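Local coordinates for LPXTG family cell surface protein Fms2 (Enterococcus faecium DO, PDB 5FCE), which probably acts as a cell-wall-anchored adhesin of Enterococcus faecium, with this chain forming its ligand-binding, immunoglobulin-like domain, at residues Leu79-Asp82 and Glu83-Lys87. Sequence-based numbering, arbitrary orientation.
Sequences LSID and EIKSK
The flat carboxylate of D82 is joined to K85 through one water on the exposed side of a short, N-capped helix, 81-85. The water donates to D82 OD1 and accepts from K85 NZ. D82 OD1 and K85 NZ themselves stay 4.9 Å apart, so the opposite charges meet only through the water. This is the one helix in a domain built mainly of strands.

S80 is the N-cap. S80 OG accepts from E83 N at 3.2 Å in a fairly straight bond (163° at the hydrogen). A chi1 of 70° sets S80 OG between its own N and C, where it reaches E83 N. E83 CG lies alongside the same hydroxyl. I84 N donates to S80 O at 3.0 Å, and K85 N donates to I81 O. Both bonds belong to the helix.

L79 and I84, one on each side of this cap, form a hydrophobic staple, with L79 CB 4.0 Å from I84 CG1. L79 CD1 also meets K87 CE, and the two side chains cross at about a right angle. K87 makes a cation-pi contact with Y43. I81 and I84 are buried and touch Y15 of strand 14-16 and W111, joining the helix to that strand and to the loop holding W111.

E83 O accepts twice from S86: from S86 N at 3.2 Å and from S86 OG at 2.7 Å.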
ATOM      1  N   LEU A  79       6.688  -4.610 -10.558  1.00 17.62           N
ATOM      2  CA  LEU A  79       8.042  -4.100 -10.789  1.00 18.75           C
ATOM      3  C   LEU A  79       8.965  -4.812  -9.810  1.00 17.61           C
ATOM      4  O   LEU A  79       8.575  -5.105  -8.670  1.00 16.68           O
ATOM      5  CB  LEU A  79       8.143  -2.586 -10.537  1.00 19.00           C
ATOM      6  CG  LEU A  79       7.665  -1.578 -11.582  1.00 22.13           C
ATOM      7  CD1 LEU A  79       7.939  -0.141 -11.108  1.00 23.65           C
ATOM      8  CD2 LEU A  79       8.353  -1.821 -12.908  1.00 21.21           C
ATOM      9  N   SER A  80      10.187  -5.089 -10.254  1.00 17.38           N
ATOM     10  CA  SER A  80      11.164  -5.789  -9.421  1.00 17.59           C
ATOM     11  C   SER A  80      11.576  -4.888  -8.275  1.00 18.12           C
ATOM     12  O   SER A  80      11.388  -3.679  -8.344  1.00 17.63           O
ATOM     13  CB  SER A  80      12.405  -6.119 -10.227  1.00 18.16           C
ATOM     14  OG  SER A  80      13.108  -4.926 -10.527  1.00 18.10           O
ATOM     15  N   ILE A  81      12.163  -5.459  -7.228  1.00 17.08           N
ATOM     16  CA  ILE A  81      12.539  -4.632  -6.084  1.00 18.39           C
ATOM     17  C   ILE A  81      13.655  -3.650  -6.463  1.00 17.71           C
ATOM     18  O   ILE A  81      13.654  -2.511  -6.004  1.00 16.61           O
ATOM     19  CB  ILE A  81      12.870  -5.475  -4.834  1.00 18.58           C
ATOM     20  CG1 ILE A  81      13.160  -4.567  -3.623  1.00 18.27           C
ATOM     21  CG2 ILE A  81      14.047  -6.420  -5.112  1.00 18.75           C
ATOM     22  CD1 ILE A  81      11.943  -3.733  -3.173  1.00 16.69           C
ATOM     23  N   ASP A  82      14.581  -4.067  -7.332  1.00 18.98           N
ATOM     24  CA  ASP A  82      15.621  -3.139  -7.795  1.00 21.37           C
ATOM     25  C   ASP A  82      15.015  -1.903  -8.461  1.00 19.73           C
ATOM     26  O   ASP A  82      15.415  -0.768  -8.182  1.00 20.64           O
ATOM     27  CB  ASP A  82      16.606  -3.822  -8.753  1.00 24.09           C
ATOM     28  CG  ASP A  82      17.568  -4.744  -8.041  1.00 27.38           C
ATOM     29  OD1 ASP A  82      17.602  -4.716  -6.791  1.00 28.47           O
ATOM     30  OD2 ASP A  82      18.305  -5.489  -8.737  1.00 28.21           O
ATOM     31  N   GLU A  83      14.028  -2.123  -9.324  1.00 19.87           N
ATOM     32  CA  GLU A  83      13.371  -1.024 -10.015  1.00 19.12           C
ATOM     33  C   GLU A  83      12.571  -0.147  -9.059  1.00 18.31           C
ATOM     34  O   GLU A  83      12.520   1.074  -9.220  1.00 18.31           O
ATOM     35  CB  GLU A  83      12.479  -1.561 -11.137  1.00 20.03           C
ATOM     36  CG  GLU A  83      13.277  -2.150 -12.290  1.00 20.08           C
ATOM     37  CD  GLU A  83      13.930  -1.077 -13.142  1.00 23.35           C
ATOM     38  OE1 GLU A  83      13.408   0.056 -13.159  1.00 27.06           O
ATOM     39  OE2 GLU A  83      14.943  -1.374 -13.814  1.00 26.65           O
ATOM     40  N   ILE A  84      11.954  -0.770  -8.061  1.00 16.24           N
ATOM     41  CA  ILE A  84      11.166  -0.013  -7.083  1.00 16.80           C
ATOM     42  C   ILE A  84      12.100   0.896  -6.284  1.00 17.91           C
ATOM     43  O   ILE A  84      11.773   2.046  -6.007  1.00 17.59           O
ATOM     44  CB  ILE A  84      10.399  -0.934  -6.112  1.00 16.63           C
ATOM     45  CG1 ILE A  84       9.313  -1.729  -6.840  1.00 15.47           C
ATOM     46  CG2 ILE A  84       9.723  -0.111  -4.985  1.00 16.83           C
ATOM     47  CD1 ILE A  84       8.709  -2.820  -5.978  1.00 15.08           C
ATOM     48  N   LYS A  85      13.273   0.390  -5.928  1.00 17.76           N
ATOM     49  CA  LYS A  85      14.201   1.172  -5.112  1.00 18.72           C
ATOM     50  C   LYS A  85      14.830   2.327  -5.896  1.00 19.80           C
ATOM     51  O   LYS A  85      15.426   3.236  -5.311  1.00 22.25           O
ATOM     52  CB  LYS A  85      15.291   0.264  -4.535  1.00 20.06           C
ATOM     53  CG  LYS A  85      14.803  -0.633  -3.392  1.00 19.85           C
ATOM     54  CD  LYS A  85      15.804  -1.738  -3.086  1.00 21.13           C
ATOM     55  CE  LYS A  85      17.146  -1.183  -2.657  1.00 25.22           C
ATOM     56  NZ  LYS A  85      18.145  -2.285  -2.579  1.00 24.99           N
ATOM     57  N   SER A  86      14.685   2.290  -7.218  1.00 19.17           N
ATOM     58  CA  SER A  86      15.241   3.313  -8.105  1.00 19.59           C
ATOM     59  C   SER A  86      14.342   4.544  -8.139  1.00 20.80           C
ATOM     60  O   SER A  86      14.758   5.626  -8.574  1.00 20.98           O
ATOM     61  CB  SER A  86      15.400   2.753  -9.527  1.00 19.60           C
ATOM     62  OG  SER A  86      14.198   2.928 -10.276  1.00 21.06           O
ATOM     63  N   LYS A  87      13.105   4.380  -7.676  1.00 20.52           N
ATOM     64  CA  LYS A  87      12.124   5.460  -7.729  1.00 20.77           C
ATOM     65  C   LYS A  87      12.352   6.511  -6.654  1.00 20.76           C
ATOM     66  O   LYS A  87      12.893   6.221  -5.575  1.00 20.76           O
ATOM     67  CB  LYS A  87      10.699   4.908  -7.633  1.00 20.30           C
ATOM     68  CG  LYS A  87      10.379   3.828  -8.688  1.00 21.04           C
ATOM     69  CD  LYS A  87      10.660   4.327 -10.104  1.00 21.29           C
ATOM     70  CE  LYS A  87      10.403   3.254 -11.156  1.00 23.62           C
ATOM     71  NZ  LYS A  87      10.663   3.766 -12.541  1.00 25.82           N
TER
HETATM   72  O   HOH W   1      18.561  -2.282  -5.443  1.00 29.52           O